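Local coordinates for conserved uncharacterized protein (predicted phosphoesterase COG0622) (Streptococcus pneumoniae, PDB 3CK2), which is of unknown function but probably hydrolyses phosphoester bonds, as a manganese-binding member of the calcineurin-like phosphoesterase superfamily, at residues K79-H84 and A107-G112. Residues are numbered along the deposited sequence; the frame is centred on the assembly and turned at random.
Sequences KIIQTH and AICLYG
Ile-81 N donates to Ile-108 O at 2.9 Å, and Ile-81 O accepts from Leu-110 N; with Thr-83 N on Leu-110 O, this is regular parallel strand pairing. At the start, Lys-79 O is gripped twice, by Ala-107 N at 2.7 Å and by Ile-108 N. Past the strands, Gly-112 N still reaches His-84 O, 2.8 Å away.

On one side of the pair, Ile-80 CG2 lies 3.6 Å from Leu-110 CD1, and the extended Gln-82 runs past Leu-110 CB. Phe-37 of strand 35-38 touches all three side chains, and Gln-82 NE2 donates hydrogen bonds to Arg-55 O and Asn-39 OD1. On the other side, Ile-81 CG1 sits between its backbone N and carbonyl carbon (chi1 73°), packing 3.9 Å from Cys-109 CB, while helix 95-103 covers Ile-81 with Trp-100 and Ala-101.

Gly-112 C lies over one face of the His-84 ring, offset toward its rim. His-84 ND1 is hydrogen-bonded to Asn-39 O, and NE2 binds a manganese ion together with Asp-41, Asn-60 and His-113. Strand 78-83, helix 95-103 and strand 108-110 form a beta-alpha-beta unit whose strand ends lead into the two-manganese site of the calcineurin-like phosphoesterase fold.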
loop_
_atom_site.group_PDB
_atom_site.type_symbol
_atom_site.label_atom_id
_atom_site.label_comp_id
_atom_site.label_asym_id
_atom_site.label_seq_id
_atom_site.Cartn_x
_atom_site.Cartn_y
_atom_site.Cartn_z
ATOM N N LYS A 79 -4.586 -9.330 -9.359
ATOM C CA LYS A 79 -5.509 -9.160 -8.233
ATOM C C LYS A 79 -4.769 -8.669 -6.975
ATOM O O LYS A 79 -3.918 -9.379 -6.396
ATOM C CB LYS A 79 -6.220 -10.461 -7.928
ATOM C CG LYS A 79 -7.210 -10.378 -6.772
ATOM C CD LYS A 79 -8.021 -11.677 -6.676
ATOM C CE LYS A 79 -9.095 -11.596 -5.621
ATOM N NZ LYS A 79 -9.977 -12.773 -5.660
ATOM N N ILE A 80 -5.125 -7.454 -6.567
ATOM C CA ILE A 80 -4.554 -6.786 -5.449
ATOM C C ILE A 80 -5.646 -6.812 -4.353
ATOM O O ILE A 80 -6.820 -6.530 -4.617
ATOM C CB ILE A 80 -4.169 -5.321 -5.853
ATOM C CG1 ILE A 80 -3.164 -5.369 -7.028
ATOM C CG2 ILE A 80 -3.650 -4.523 -4.644
ATOM C CD1 ILE A 80 -2.862 -4.038 -7.743
ATOM N N ILE A 81 -5.249 -7.206 -3.141
ATOM C CA ILE A 81 -6.097 -7.101 -1.968
ATOM C C ILE A 81 -5.395 -6.128 -1.018
ATOM O O ILE A 81 -4.192 -5.943 -1.083
ATOM C CB ILE A 81 -6.469 -8.490 -1.336
ATOM C CG1 ILE A 81 -5.294 -9.148 -0.596
ATOM C CG2 ILE A 81 -7.011 -9.459 -2.425
ATOM C CD1 ILE A 81 -5.689 -10.479 0.106
ATOM N N GLN A 82 -6.185 -5.499 -0.168
ATOM C CA GLN A 82 -5.786 -4.332 0.570
ATOM C C GLN A 82 -6.571 -4.255 1.868
ATOM O O GLN A 82 -7.805 -4.343 1.877
ATOM C CB GLN A 82 -6.111 -3.115 -0.277
ATOM C CG GLN A 82 -5.612 -1.825 0.233
ATOM C CD GLN A 82 -6.123 -0.646 -0.550
ATOM O OE1 GLN A 82 -7.003 -0.780 -1.426
ATOM N NE2 GLN A 82 -5.604 0.532 -0.222
ATOM N N THR A 83 -5.853 -4.060 2.959
ATOM C CA THR A 83 -6.472 -3.906 4.276
ATOM C C THR A 83 -5.513 -3.113 5.132
ATOM O O THR A 83 -4.336 -3.014 4.794
ATOM C CB THR A 83 -6.835 -5.305 4.907
ATOM O OG1 THR A 83 -7.757 -5.128 5.973
ATOM C CG2 THR A 83 -5.619 -6.057 5.423
ATOM N N HIS A 84 -5.994 -2.516 6.223
ATOM C CA HIS A 84 -5.071 -1.844 7.150
ATOM C C HIS A 84 -4.182 -2.839 7.878
ATOM O O HIS A 84 -2.971 -2.735 7.831
ATOM C CB HIS A 84 -5.810 -0.947 8.123
ATOM C CG HIS A 84 -4.921 -0.042 8.923
ATOM N ND1 HIS A 84 -4.165 0.957 8.343
ATOM C CD2 HIS A 84 -4.702 0.046 10.262
ATOM C CE1 HIS A 84 -3.527 1.629 9.293
ATOM N NE2 HIS A 84 -3.831 1.098 10.464
ATOM N N ALA A 107 -2.433 -11.575 -6.279
ATOM C CA ALA A 107 -1.052 -11.362 -6.722
ATOM C C ALA A 107 -0.281 -10.561 -5.641
ATOM O O ALA A 107 0.907 -10.814 -5.358
ATOM C CB ALA A 107 -1.016 -10.623 -8.091
ATOM N N ILE A 108 -0.986 -9.592 -5.052
ATOM C CA ILE A 108 -0.410 -8.616 -4.143
ATOM C C ILE A 108 -1.378 -8.370 -2.982
ATOM O O ILE A 108 -2.584 -8.272 -3.176
ATOM C CB ILE A 108 -0.107 -7.258 -4.844
ATOM C CG1 ILE A 108 0.845 -7.460 -6.046
ATOM C CG2 ILE A 108 0.465 -6.214 -3.792
ATOM C CD1 ILE A 108 1.053 -6.198 -6.922
ATOM N N CYS A 109 -0.824 -8.306 -1.782
ATOM C CA CYS A 109 -1.556 -8.023 -0.557
ATOM C C CYS A 109 -0.951 -6.769 0.102
ATOM O O CYS A 109 0.193 -6.746 0.491
ATOM C CB CYS A 109 -1.475 -9.227 0.373
ATOM S SG CYS A 109 -2.310 -8.985 1.976
ATOM N N LEU A 110 -1.742 -5.715 0.166
ATOM C CA LEU A 110 -1.310 -4.416 0.635
ATOM C C LEU A 110 -1.852 -4.209 2.031
ATOM O O LEU A 110 -3.020 -4.443 2.271
ATOM C CB LEU A 110 -1.865 -3.319 -0.281
ATOM C CG LEU A 110 -1.372 -3.308 -1.727
ATOM C CD1 LEU A 110 -2.066 -2.153 -2.504
ATOM C CD2 LEU A 110 0.185 -3.196 -1.791
ATOM N N TYR A 111 -0.985 -3.775 2.943
ATOM C CA TYR A 111 -1.369 -3.522 4.336
ATOM C C TYR A 111 -0.628 -2.250 4.900
ATOM O O TYR A 111 0.285 -1.708 4.266
ATOM C CB TYR A 111 -1.199 -4.818 5.198
ATOM C CG TYR A 111 0.211 -5.236 5.476
ATOM C CD1 TYR A 111 0.804 -4.959 6.693
ATOM C CD2 TYR A 111 0.957 -5.931 4.540
ATOM C CE1 TYR A 111 2.129 -5.327 6.961
ATOM C CE2 TYR A 111 2.311 -6.290 4.799
ATOM C CZ TYR A 111 2.878 -5.979 6.010
ATOM O OH TYR A 111 4.190 -6.338 6.292
ATOM N N GLY A 112 -1.108 -1.754 6.049
ATOM C CA GLY A 112 -0.508 -0.649 6.756
ATOM C C GLY A 112 -0.314 -1.022 8.227
ATOM O O GLY A 112 0.231 -2.079 8.543
#